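Local atomic coordinates of possible sortase-like protein (Corynebacterium diphtheriae, PDB entry 5UUS), a protein that is a probable class E sortase, a cysteine transpeptidase family that typically attaches proteins to the bacterial cell wall, and probably has hydrolase activity. Residues D108-E113 against Y121-V126; E187-M192 against I206-L211; A40-Y45 against F55-G60; T116-Y121 against N221-L226. All coordinates share one frame; numbering follows the deposited sequence.

Contact 1 (D108-E113 against Y121-V126); sequences DAIVVE and YRVMPV
I110 and Y121 face each other as an antiparallel hydrogen-bonded pair, and the close fit of this contact centres on them. I110 N donates to Y121 O at 2.7 Å with an almost straight N-H...O angle of 171°, and Y121 N returns the bond to I110 O. Two residues along each strand, V123 N donates to D108 O at 2.9 Å. On the face of I110, V112 and Y121, the Y121 ring has I110 O at its edge, while V112 CG2 approaches CD1 of the ring obliquely at 4.1 Å. M190 of strand 188-193 packs against all three, and the Y121 hydroxyl is bonded to G80 N. Strands 109-114 and 117-123 form a beta hairpin in the sortase beta-barrel, their short segments running 153° apart. The looser side is that of R122 and D108, both partly exposed, although A109 is buried. A109 and R122 make a non-hydrogen-bonded pair, and a kink at chi2 (-147°) helps bring one guanidinium face over the methyl group, with R122 NH1 3.7 Å from A109 CB. The guanidinium is held by C107 O through NH1 and by a salt bridge to E228 through NH2; the D108 carboxylate turns instead to N105 N.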
loop_
_atom_site.group_PDB
_atom_site.type_symbol
_atom_site.label_atom_id
_atom_site.label_comp_id
_atom_site.label_asym_id
_atom_site.label_seq_id
_atom_site.Cartn_x
_atom_site.Cartn_y
_atom_site.Cartn_z
ATOM N N ASP A 108 5.389 -6.910 8.106
ATOM C CA ASP A 108 5.891 -5.539 8.231
ATOM C C ASP A 108 4.750 -4.537 7.906
ATOM O O ASP A 108 4.000 -4.741 6.941
ATOM C CB ASP A 108 7.081 -5.298 7.285
ATOM C CG ASP A 108 8.384 -5.880 7.803
ATOM O OD1 ASP A 108 8.441 -6.318 8.975
ATOM O OD2 ASP A 108 9.369 -5.858 7.033
ATOM N N ALA A 109 4.637 -3.465 8.701
ATOM C CA ALA A 109 3.558 -2.476 8.549
ATOM C C ALA A 109 3.895 -1.404 7.525
ATOM O O ALA A 109 5.036 -0.931 7.446
ATOM C CB ALA A 109 3.243 -1.807 9.907
ATOM N N ILE A 110 2.899 -1.039 6.730
ATOM C CA ILE A 110 2.961 0.164 5.930
ATOM C C ILE A 110 1.803 1.037 6.454
ATOM O O ILE A 110 0.649 0.644 6.360
ATOM C CB ILE A 110 2.784 -0.102 4.434
ATOM C CG1 ILE A 110 3.621 -1.333 3.965
ATOM C CG2 ILE A 110 3.019 1.202 3.623
ATOM C CD1 ILE A 110 5.050 -1.153 4.137
ATOM N N VAL A 111 2.119 2.198 7.019
ATOM C CA VAL A 111 1.090 3.065 7.578
ATOM C C VAL A 111 0.799 4.209 6.622
ATOM O O VAL A 111 1.722 4.862 6.135
ATOM C CB VAL A 111 1.498 3.610 8.955
ATOM C CG1 VAL A 111 0.363 4.463 9.534
ATOM C CG2 VAL A 111 1.833 2.448 9.906
ATOM N N VAL A 112 -0.483 4.422 6.332
ATOM C CA VAL A 112 -0.907 5.450 5.387
ATOM C C VAL A 112 -1.887 6.404 6.064
ATOM O O VAL A 112 -2.904 6.010 6.623
ATOM C CB VAL A 112 -1.539 4.835 4.128
ATOM C CG1 VAL A 112 -1.811 5.905 3.075
ATOM C CG2 VAL A 112 -0.597 3.782 3.543
ATOM N N GLU A 113 -1.537 7.673 6.013
ATOM C CA GLU A 113 -2.342 8.718 6.587
ATOM C C GLU A 113 -3.000 9.537 5.486
ATOM O O GLU A 113 -2.325 9.952 4.526
ATOM C CB GLU A 113 -1.441 9.599 7.446
ATOM C CG GLU A 113 -2.089 10.727 8.119
ATOM C CD GLU A 113 -1.054 11.708 8.673
ATOM O OE1 GLU A 113 0.182 11.535 8.427
ATOM O OE2 GLU A 113 -1.491 12.653 9.345
ATOM N N TYR A 121 -1.526 -1.211 6.617
ATOM C CA TYR A 121 -1.388 -2.397 5.780
ATOM C C TYR A 121 -0.209 -3.248 6.248
ATOM O O TYR A 121 0.752 -2.731 6.806
ATOM C CB TYR A 121 -1.183 -2.016 4.325
ATOM C CG TYR A 121 -2.326 -1.284 3.674
ATOM C CD1 TYR A 121 -2.431 0.104 3.766
ATOM C CD2 TYR A 121 -3.279 -1.973 2.920
ATOM C CE1 TYR A 121 -3.482 0.790 3.139
ATOM C CE2 TYR A 121 -4.326 -1.293 2.287
ATOM C CZ TYR A 121 -4.418 0.088 2.406
ATOM O OH TYR A 121 -5.433 0.776 1.776
ATOM N N ARG A 122 -0.277 -4.553 6.017
ATOM C CA ARG A 122 0.829 -5.422 6.393
ATOM C C ARG A 122 1.250 -6.293 5.216
ATOM O O ARG A 122 0.410 -6.857 4.512
ATOM C CB ARG A 122 0.439 -6.240 7.611
ATOM C CG ARG A 122 0.233 -5.329 8.815
ATOM C CD ARG A 122 0.613 -5.995 10.098
ATOM N NE ARG A 122 0.458 -5.092 11.233
ATOM C CZ ARG A 122 1.466 -4.637 11.965
ATOM N NH1 ARG A 122 2.720 -5.017 11.706
ATOM N NH2 ARG A 122 1.224 -3.823 12.974
ATOM N N VAL A 123 2.556 -6.334 4.972
ATOM C CA VAL A 123 3.104 -7.080 3.851
ATOM C C VAL A 123 2.634 -8.535 3.898
ATOM O O VAL A 123 2.698 -9.210 4.948
ATOM C CB VAL A 123 4.648 -6.998 3.841
ATOM C CG1 VAL A 123 5.221 -7.876 2.736
ATOM C CG2 VAL A 123 5.098 -5.537 3.661
ATOM N N MET A 124 2.120 -9.010 2.773
ATOM C CA MET A 124 1.587 -10.371 2.708
ATOM C C MET A 124 2.699 -11.421 2.631
ATOM O O MET A 124 3.830 -11.087 2.317
ATOM C CB MET A 124 0.650 -10.486 1.503
ATOM C CG MET A 124 -0.732 -9.742 1.783
ATOM S SD MET A 124 -1.701 -9.688 0.273
ATOM C CE MET A 124 -2.050 -11.427 -0.009
ATOM N N PRO A 125 2.382 -12.695 2.893
ATOM C CA PRO A 125 3.449 -13.717 2.778
ATOM C C PRO A 125 4.171 -13.742 1.417
ATOM O O PRO A 125 3.543 -13.668 0.355
ATOM C CB PRO A 125 2.695 -15.030 3.021
ATOM C CG PRO A 125 1.534 -14.624 3.894
ATOM C CD PRO A 125 1.119 -13.259 3.395
ATOM N N VAL A 126 5.501 -13.857 1.467
ATOM C CA VAL A 126 6.350 -13.846 0.288
ATOM C C VAL A 126 6.846 -15.272 -0.069
ATOM O O VAL A 126 7.466 -15.932 0.751
ATOM C CB VAL A 126 7.557 -12.907 0.520
ATOM C CG1 VAL A 126 8.481 -12.903 -0.689
ATOM C CG2 VAL A 126 7.070 -11.484 0.855
#

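Contact 2 (E187-M192 against I206-L211); sequences EGIMTM and IVHAML
M190 and A209 exchange two backbone hydrogen bonds, M190 N to A209 O at 2.7 Å and A209 N to M190 O at 2.9 Å. M192 and V207 form a second such pair, and L211 N adds a bond to G188 O, so the two strands are zipped along the whole length of the contact. The single side-chain hydrogen bond across the pair is on the face carrying I189, T191, H208 and M210: H208 ND1 donates to T191 OG1 at 2.8 Å, with the oxygen only 3° out of the imidazole plane. The ring is held from its far side too, since H208 NE2 is bonded to E176, and T191 OG1 also meets N84. At the hairpin's open end a water joins E187 OE1, G188 N and L211 O. Among the apolar contacts, I206 CG2 lies over one face of the imidazole, and M210 passes its sulfur across E187, M210 SD to E187 CG 3.7 Å. On the other face, with M190 and A209, M192 bends at chi3 (-74°) and brings CE to 3.6 Å from V207 CG1. E187 OE2 forms a salt bridge with R148 and OE1 a hydrogen bond with Q145, both on helix 143-151. In the sortase barrel, strand 83-88 pairs in parallel with the other edge of 188-193, and strand 204-216 pairs in addition with strands 117-123 and 160-163, both antiparallel.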
loop_
_atom_site.group_PDB
_atom_site.type_symbol
_atom_site.label_atom_id
_atom_site.label_comp_id
_atom_site.label_asym_id
_atom_site.label_seq_id
_atom_site.Cartn_x
_atom_site.Cartn_y
_atom_site.Cartn_z
ATOM N N GLU A 187 -10.800 -7.851 0.416
ATOM C CA GLU A 187 -9.943 -7.184 1.395
ATOM C C GLU A 187 -9.429 -5.866 0.813
ATOM O O GLU A 187 -9.522 -5.622 -0.384
ATOM C CB GLU A 187 -8.752 -8.078 1.779
ATOM C CG GLU A 187 -9.161 -9.437 2.331
ATOM C CD GLU A 187 -9.941 -9.320 3.650
ATOM O OE1 GLU A 187 -9.627 -8.423 4.470
ATOM O OE2 GLU A 187 -10.863 -10.131 3.856
ATOM N N GLY A 188 -8.877 -5.022 1.667
ATOM C CA GLY A 188 -8.131 -3.890 1.195
ATOM C C GLY A 188 -6.703 -4.345 0.903
ATOM O O GLY A 188 -6.022 -4.938 1.756
ATOM N N ILE A 189 -6.251 -4.055 -0.309
ATOM C CA ILE A 189 -4.868 -4.288 -0.666
ATOM C C ILE A 189 -4.148 -2.974 -0.913
ATOM O O ILE A 189 -4.738 -2.037 -1.448
ATOM C CB ILE A 189 -4.779 -5.168 -1.919
ATOM C CG1 ILE A 189 -5.316 -6.557 -1.577
ATOM C CG2 ILE A 189 -3.299 -5.278 -2.412
ATOM C CD1 ILE A 189 -4.350 -7.384 -0.752
ATOM N N MET A 190 -2.876 -2.895 -0.509
ATOM C CA MET A 190 -2.033 -1.803 -0.969
ATOM C C MET A 190 -0.899 -2.386 -1.843
ATOM O O MET A 190 -0.264 -3.389 -1.482
ATOM C CB MET A 190 -1.451 -1.004 0.199
ATOM C CG MET A 190 -0.485 0.113 -0.260
ATOM S SD MET A 190 0.190 1.077 1.110
ATOM C CE MET A 190 1.263 2.220 0.208
ATOM N N THR A 191 -0.665 -1.761 -2.987
ATOM C CA THR A 191 0.377 -2.226 -3.901
ATOM C C THR A 191 1.427 -1.138 -4.109
ATOM O O THR A 191 1.084 0.010 -4.368
ATOM C CB THR A 191 -0.228 -2.647 -5.264
ATOM O OG1 THR A 191 -1.189 -3.698 -5.048
ATOM C CG2 THR A 191 0.872 -3.099 -6.252
ATOM N N MET A 192 2.701 -1.509 -3.998
ATOM C CA MET A 192 3.809 -0.628 -4.352
ATOM C C MET A 192 4.572 -1.188 -5.552
ATOM O O MET A 192 4.924 -2.369 -5.552
ATOM C CB MET A 192 4.750 -0.446 -3.152
ATOM C CG MET A 192 4.065 0.239 -1.957
ATOM S SD MET A 192 5.001 0.206 -0.420
ATOM C CE MET A 192 4.780 -1.511 0.042
ATOM N N ILE A 206 7.122 -5.637 -7.547
ATOM C CA ILE A 206 5.771 -5.488 -6.995
ATOM C C ILE A 206 5.742 -5.942 -5.530
ATOM O O ILE A 206 6.281 -7.005 -5.200
ATOM C CB ILE A 206 4.723 -6.330 -7.768
ATOM C CG1 ILE A 206 4.843 -6.122 -9.273
ATOM C CG2 ILE A 206 3.286 -6.011 -7.281
ATOM C CD1 ILE A 206 4.638 -4.662 -9.707
ATOM N N VAL A 207 5.131 -5.142 -4.653
ATOM C CA VAL A 207 4.875 -5.565 -3.266
ATOM C C VAL A 207 3.387 -5.418 -2.942
ATOM O O VAL A 207 2.760 -4.408 -3.309
ATOM C CB VAL A 207 5.708 -4.756 -2.259
ATOM C CG1 VAL A 207 5.226 -5.026 -0.824
ATOM C CG2 VAL A 207 7.177 -5.082 -2.426
ATOM N N HIS A 208 2.805 -6.436 -2.306
ATOM C CA HIS A 208 1.399 -6.372 -1.885
ATOM C C HIS A 208 1.316 -6.470 -0.369
ATOM O O HIS A 208 1.977 -7.312 0.263
ATOM C CB HIS A 208 0.556 -7.505 -2.509
ATOM C CG HIS A 208 0.351 -7.389 -3.985
ATOM N ND1 HIS A 208 -0.195 -6.263 -4.582
ATOM C CD2 HIS A 208 0.596 -8.263 -4.995
ATOM C CE1 HIS A 208 -0.274 -6.451 -5.889
ATOM N NE2 HIS A 208 0.207 -7.659 -6.164
ATOM N N ALA A 209 0.505 -5.604 0.211
ATOM C CA ALA A 209 0.225 -5.632 1.634
ATOM C C ALA A 209 -1.312 -5.588 1.803
ATOM O O ALA A 209 -2.023 -4.994 0.988
ATOM C CB ALA A 209 0.901 -4.430 2.335
ATOM N N MET A 210 -1.808 -6.209 2.859
ATOM C CA MET A 210 -3.234 -6.313 3.098
ATOM C C MET A 210 -3.638 -5.468 4.311
ATOM O O MET A 210 -2.932 -5.428 5.335
ATOM C CB MET A 210 -3.639 -7.784 3.298
ATOM C CG MET A 210 -5.123 -7.969 3.632
ATOM S SD MET A 210 -5.665 -9.691 3.658
ATOM C CE MET A 210 -5.490 -10.111 1.899
ATOM N N LEU A 211 -4.800 -4.829 4.192
ATOM C CA LEU A 211 -5.317 -3.881 5.188
ATOM C C LEU A 211 -5.793 -4.580 6.454
ATOM O O LEU A 211 -6.614 -5.509 6.385
ATOM C CB LEU A 211 -6.470 -3.068 4.581
ATOM C CG LEU A 211 -7.171 -2.000 5.435
ATOM C CD1 LEU A 211 -6.260 -0.786 5.587
ATOM C CD2 LEU A 211 -8.465 -1.583 4.730
HETATM O O HOH W 1 -8.609 -5.917 4.494
#

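Contact 3 (A40-Y45 against F55-G60); sequences AFARMY and FAIVEG
I57 sits opposite two residues at once, F41 and A42, and its side chain is the hub of this contact. The side chains of I57 and M44 cross at about a right angle, with I57 CD1 3.8 Å from M44 CB, and I57 CG2 lies 4.0 Å from F41 CE1, where the two side chains pass at a slant. F41 CG sits between the backbone N and the carbonyl carbon (chi1 67°), which directs the ring toward the partner strand: the carbonyl carbon of V58 and the E59 nitrogen lie in plane at its edge. The E59 carboxylate stands steeply to the same ring, their planes 77° apart, with E59 OE1 3.6 Å from F41 CE1; that oxygen is hydrogen-bonded to H72. The doubled partnership of I57 is a classic beta bulge, shifting the register by one between A40 and A42 in the hairpin of strands 40-45 and 54-59 of the sortase barrel. F41 N points nearly straight down the C=O of I57, 3.0 Å from I57 O, whereas I57 N comes to A42 O at 2.7 Å from 42° above the carbonyl plane. Beyond the bulge, M44 N to F55 O and F55 N to M44 O restore an ordinary pair, and M44 CG packs on F55 CB. On the exposed face, A40 CB and A56 CB meet at 4.1 Å. R43 there lays its CG beside F55 O, 3.6 Å away. I57 also touches F85 and V87 of strand 83-88, whereas F55 turns its ring to P70 and P97 and meets F53 edge-to-face.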
loop_
_atom_site.group_PDB
_atom_site.type_symbol
_atom_site.label_atom_id
_atom_site.label_comp_id
_atom_site.label_asym_id
_atom_site.label_seq_id
_atom_site.Cartn_x
_atom_site.Cartn_y
_atom_site.Cartn_z
ATOM N N ALA A 40 -0.386 16.319 -3.358
ATOM C CA ALA A 40 -0.213 15.387 -2.248
ATOM C C ALA A 40 -1.509 15.230 -1.496
ATOM O O ALA A 40 -2.119 16.220 -1.124
ATOM C CB ALA A 40 0.875 15.866 -1.307
ATOM N N PHE A 41 -1.945 13.999 -1.268
ATOM C CA PHE A 41 -3.211 13.793 -0.535
ATOM C C PHE A 41 -3.019 12.795 0.599
ATOM O O PHE A 41 -3.953 12.508 1.349
ATOM C CB PHE A 41 -4.313 13.291 -1.470
ATOM C CG PHE A 41 -4.063 11.903 -2.017
ATOM C CD1 PHE A 41 -3.226 11.717 -3.116
ATOM C CD2 PHE A 41 -4.659 10.799 -1.435
ATOM C CE1 PHE A 41 -2.970 10.446 -3.620
ATOM C CE2 PHE A 41 -4.416 9.518 -1.931
ATOM C CZ PHE A 41 -3.571 9.347 -3.032
ATOM N N ALA A 42 -1.813 12.234 0.710
ATOM C CA ALA A 42 -1.563 11.245 1.754
ATOM C C ALA A 42 -0.094 11.167 2.105
ATOM O O ALA A 42 0.755 11.738 1.419
ATOM C CB ALA A 42 -2.075 9.868 1.338
ATOM N N ARG A 43 0.189 10.471 3.197
ATOM C CA ARG A 43 1.546 10.296 3.655
ATOM C C ARG A 43 1.742 8.844 4.060
ATOM O O ARG A 43 0.868 8.260 4.697
ATOM C CB ARG A 43 1.836 11.223 4.818
ATOM C CG ARG A 43 3.247 11.143 5.310
ATOM C CD ARG A 43 3.481 12.179 6.388
ATOM N NE ARG A 43 3.303 13.542 5.902
ATOM C CZ ARG A 43 2.726 14.509 6.607
ATOM N NH1 ARG A 43 2.246 14.252 7.819
ATOM N NH2 ARG A 43 2.613 15.729 6.094
ATOM N N MET A 44 2.883 8.260 3.697
ATOM C CA MET A 44 3.137 6.870 4.099
ATOM C C MET A 44 4.386 6.727 4.955
ATOM O O MET A 44 5.370 7.439 4.763
ATOM C CB MET A 44 3.236 5.934 2.876
ATOM C CG MET A 44 4.371 6.233 1.892
ATOM S SD MET A 44 4.445 4.964 0.573
ATOM C CE MET A 44 5.103 3.555 1.451
ATOM N N TYR A 45 4.307 5.802 5.907
ATOM C CA TYR A 45 5.395 5.479 6.809
ATOM C C TYR A 45 5.671 3.965 6.770
ATOM O O TYR A 45 4.744 3.152 6.726
ATOM C CB TYR A 45 5.071 5.866 8.254
ATOM C CG TYR A 45 4.494 7.234 8.490
ATOM C CD1 TYR A 45 3.177 7.527 8.149
ATOM C CD2 TYR A 45 5.234 8.205 9.139
ATOM C CE1 TYR A 45 2.635 8.789 8.411
ATOM C CE2 TYR A 45 4.704 9.468 9.400
ATOM C CZ TYR A 45 3.403 9.746 9.032
ATOM O OH TYR A 45 2.869 10.987 9.296
ATOM N N PHE A 55 6.975 9.602 3.290
ATOM C CA PHE A 55 6.860 10.237 2.000
ATOM C C PHE A 55 5.433 10.694 1.792
ATOM O O PHE A 55 4.511 9.972 2.134
ATOM C CB PHE A 55 7.252 9.269 0.908
ATOM C CG PHE A 55 8.742 9.088 0.778
ATOM C CD1 PHE A 55 9.473 9.912 -0.063
ATOM C CD2 PHE A 55 9.398 8.102 1.507
ATOM C CE1 PHE A 55 10.852 9.751 -0.190
ATOM C CE2 PHE A 55 10.781 7.937 1.397
ATOM C CZ PHE A 55 11.498 8.761 0.550
ATOM N N ALA A 56 5.271 11.875 1.218
ATOM C CA ALA A 56 3.984 12.303 0.719
ATOM C C ALA A 56 3.623 11.469 -0.507
ATOM O O ALA A 56 4.490 11.076 -1.312
ATOM C CB ALA A 56 4.004 13.799 0.380
ATOM N N ILE A 57 2.342 11.177 -0.645
ATOM C CA ILE A 57 1.875 10.503 -1.831
ATOM C C ILE A 57 1.095 11.474 -2.671
ATOM O O ILE A 57 0.218 12.155 -2.164
ATOM C CB ILE A 57 1.025 9.292 -1.478
ATOM C CG1 ILE A 57 1.860 8.311 -0.642
ATOM C CG2 ILE A 57 0.492 8.632 -2.737
ATOM C CD1 ILE A 57 1.023 7.214 0.019
ATOM N N VAL A 58 1.426 11.532 -3.953
ATOM C CA VAL A 58 0.793 12.450 -4.897
ATOM C C VAL A 58 -0.225 11.702 -5.781
ATOM O O VAL A 58 -0.083 10.498 -6.012
ATOM C CB VAL A 58 1.911 13.128 -5.747
ATOM C CG1 VAL A 58 1.449 13.508 -7.129
ATOM C CG2 VAL A 58 2.522 14.312 -4.987
ATOM N N GLU A 59 -1.245 12.394 -6.281
ATOM C CA GLU A 59 -2.214 11.775 -7.190
ATOM C C GLU A 59 -1.722 11.790 -8.625
ATOM O O GLU A 59 -1.541 12.860 -9.205
ATOM C CB GLU A 59 -3.573 12.499 -7.102
ATOM C CG GLU A 59 -4.615 11.993 -8.098
ATOM C CD GLU A 59 -5.161 10.601 -7.745
ATOM O OE1 GLU A 59 -4.703 9.992 -6.743
ATOM O OE2 GLU A 59 -6.053 10.111 -8.471
ATOM N N GLY A 60 -1.507 10.610 -9.206
ATOM C CA GLY A 60 -0.946 10.509 -10.537
ATOM C C GLY A 60 0.422 9.816 -10.568
ATOM O O GLY A 60 1.178 9.840 -9.589
#

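Contact 4 (T116-Y121 against N221-L226); sequences TSWSVY and NKPAAL
P223 lies on the indole of W118, its CD 3.4 Å from W118 CD2 and set toward the rim of the ring system. The side chains cross at about a right angle, and it is CD and CG of the proline that meet the indole. W118 CG is anti to the carbonyl carbon (chi1 -72°), beside its backbone N, which turns the indole toward the tail. K222 covers the same face further along: its CA makes a CH-pi contact 4.1 Å from the centroid of the five-membered ring, only 14° off the normal, and K222 CB sits 3.8 Å from W118 CZ2. L226 CD1 comes obliquely to W118 CZ3 at 4.0 Å. Next to the indole, the V120 and P223 side chains slide past each other in opposite directions, V120 CG2 3.6 Å from P223 CB, and V120 CG1 touches A225 CB at 4.1 Å. This is apolar packing of the C-terminal tail against the outside of the sortase barrel: the tail that follows strand 204-216 is pressed onto strand 117-123, far along the chain. A short 3-10 turn, 224-226, helps shape it; L226 N is bonded to P223 O at 3.1 Å, with A225 and L226 both directed at the strand. Further out, V111 and E113 of strand 109-114 pack on W118, V111 also supports P223, and A109 lies against A225. Backbone bonds join W118 to F215 and S119 to V112.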
loop_
_atom_site.group_PDB
_atom_site.type_symbol
_atom_site.label_atom_id
_atom_site.label_comp_id
_atom_site.label_asym_id
_atom_site.label_seq_id
_atom_site.Cartn_x
_atom_site.Cartn_y
_atom_site.Cartn_z
ATOM N N THR A 116 -8.212 12.575 6.683
ATOM C CA THR A 116 -9.285 12.151 7.559
ATOM C C THR A 116 -9.059 10.806 8.244
ATOM O O THR A 116 -9.891 10.399 9.051
ATOM C CB THR A 116 -10.623 12.046 6.785
ATOM O OG1 THR A 116 -10.458 11.125 5.707
ATOM C CG2 THR A 116 -11.045 13.385 6.207
ATOM N N SER A 117 -7.959 10.098 7.957
ATOM C CA SER A 117 -7.903 8.714 8.409
ATOM C C SER A 117 -6.484 8.161 8.573
ATOM O O SER A 117 -5.519 8.726 8.063
ATOM C CB SER A 117 -8.658 7.817 7.427
ATOM O OG SER A 117 -7.921 7.697 6.210
ATOM N N TRP A 118 -6.393 7.041 9.291
ATOM C CA TRP A 118 -5.164 6.248 9.385
ATOM C C TRP A 118 -5.495 4.851 8.877
ATOM O O TRP A 118 -6.555 4.319 9.216
ATOM C CB TRP A 118 -4.641 6.173 10.834
ATOM C CG TRP A 118 -4.044 7.431 11.361
ATOM C CD1 TRP A 118 -4.663 8.382 12.163
ATOM C CD2 TRP A 118 -2.699 7.896 11.156
ATOM N NE1 TRP A 118 -3.780 9.395 12.447
ATOM C CE2 TRP A 118 -2.570 9.130 11.843
ATOM C CE3 TRP A 118 -1.592 7.393 10.452
ATOM C CZ2 TRP A 118 -1.377 9.862 11.857
ATOM C CZ3 TRP A 118 -0.397 8.114 10.470
ATOM C CH2 TRP A 118 -0.301 9.337 11.171
ATOM N N SER A 119 -4.603 4.277 8.054
ATOM C CA SER A 119 -4.718 2.900 7.580
ATOM C C SER A 119 -3.416 2.172 7.907
ATOM O O SER A 119 -2.335 2.755 7.812
ATOM C CB SER A 119 -4.973 2.836 6.065
ATOM O OG SER A 119 -6.104 3.584 5.695
ATOM N N VAL A 120 -3.527 0.911 8.303
ATOM C CA VAL A 120 -2.353 0.077 8.462
ATOM C C VAL A 120 -2.497 -1.079 7.512
ATOM O O VAL A 120 -3.481 -1.823 7.590
ATOM C CB VAL A 120 -2.201 -0.453 9.894
ATOM C CG1 VAL A 120 -1.004 -1.419 9.986
ATOM C CG2 VAL A 120 -2.062 0.719 10.865
ATOM N N TYR A 121 -1.526 -1.211 6.617
ATOM C CA TYR A 121 -1.388 -2.397 5.780
ATOM C C TYR A 121 -0.209 -3.248 6.248
ATOM O O TYR A 121 0.752 -2.731 6.806
ATOM C CB TYR A 121 -1.183 -2.016 4.325
ATOM C CG TYR A 121 -2.326 -1.284 3.674
ATOM C CD1 TYR A 121 -2.431 0.104 3.766
ATOM C CD2 TYR A 121 -3.279 -1.973 2.920
ATOM C CE1 TYR A 121 -3.482 0.790 3.139
ATOM C CE2 TYR A 121 -4.326 -1.293 2.287
ATOM C CZ TYR A 121 -4.418 0.088 2.406
ATOM O OH TYR A 121 -5.433 0.776 1.776
ATOM N N ASN A 221 -5.130 9.746 18.468
ATOM C CA ASN A 221 -4.865 8.323 18.246
ATOM C C ASN A 221 -4.310 8.001 16.851
ATOM O O ASN A 221 -5.048 7.881 15.886
ATOM C CB ASN A 221 -6.142 7.498 18.488
ATOM C CG ASN A 221 -6.510 7.388 19.969
ATOM O OD1 ASN A 221 -5.646 7.431 20.847
ATOM N ND2 ASN A 221 -7.801 7.234 20.246
ATOM N N LYS A 222 -2.994 7.857 16.766
ATOM C CA LYS A 222 -2.348 7.372 15.549
ATOM C C LYS A 222 -2.057 5.893 15.815
ATOM O O LYS A 222 -2.026 5.491 16.971
ATOM C CB LYS A 222 -1.085 8.181 15.225
ATOM C CG LYS A 222 -0.149 8.387 16.413
ATOM C CD LYS A 222 1.161 9.074 16.004
ATOM C CE LYS A 222 0.956 10.542 15.635
ATOM N NZ LYS A 222 0.649 11.401 16.823
ATOM N N PRO A 223 -1.887 5.070 14.760
ATOM C CA PRO A 223 -1.736 3.621 14.968
ATOM C C PRO A 223 -0.515 3.238 15.788
ATOM O O PRO A 223 0.562 3.809 15.621
ATOM C CB PRO A 223 -1.575 3.064 13.548
ATOM C CG PRO A 223 -2.127 4.135 12.656
ATOM C CD PRO A 223 -1.813 5.428 13.338
ATOM N N ALA A 224 -0.695 2.239 16.640
ATOM C CA ALA A 224 0.390 1.668 17.417
ATOM C C ALA A 224 1.486 1.129 16.511
ATOM O O ALA A 224 2.637 0.988 16.931
ATOM C CB ALA A 224 -0.131 0.570 18.303
ATOM N N ALA A 225 1.131 0.827 15.266
ATOM C CA ALA A 225 2.087 0.221 14.351
ATOM C C ALA A 225 3.280 1.146 14.114
ATOM O O ALA A 225 4.381 0.684 13.815
ATOM C CB ALA A 225 1.414 -0.143 13.031
ATOM N N LEU A 226 3.062 2.450 14.271
ATOM C CA LEU A 226 4.123 3.444 14.079
ATOM C C LEU A 226 5.304 3.259 15.039
ATOM O O LEU A 226 6.423 3.672 14.737
ATOM C CB LEU A 226 3.534 4.862 14.223
ATOM C CG LEU A 226 2.724 5.321 13.008
ATOM C CD1 LEU A 226 2.000 6.640 13.261
ATOM C CD2 LEU A 226 3.639 5.468 11.802
#

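Contacts 1, 2 and 3 are hairpins of one curled sheet, and contact 4 lays the C-terminal tail on its outside. Contact 1 borders contact 2 through R122 O to M210 N at 2.8 Å, and contact 3 through V111 O to Y45 N, also 2.8 Å. Contacts 1 and 4 share Y121. Contacts 2 and 3 meet through methionines, M192 SD lying 3.8 Å from M44 CE. The side chain of predicted active-site H90 is about 9 Å from that of F55 and about 12 Å from that of M192; strand 188-193 leads toward C195, the predicted acyl-thioester residue, S-hydroxycysteine in this crystal. Bound MPD, probably from the crystallisation liquor, lies about 3 Å from the R43 side chain and about 4 Å from that of I206.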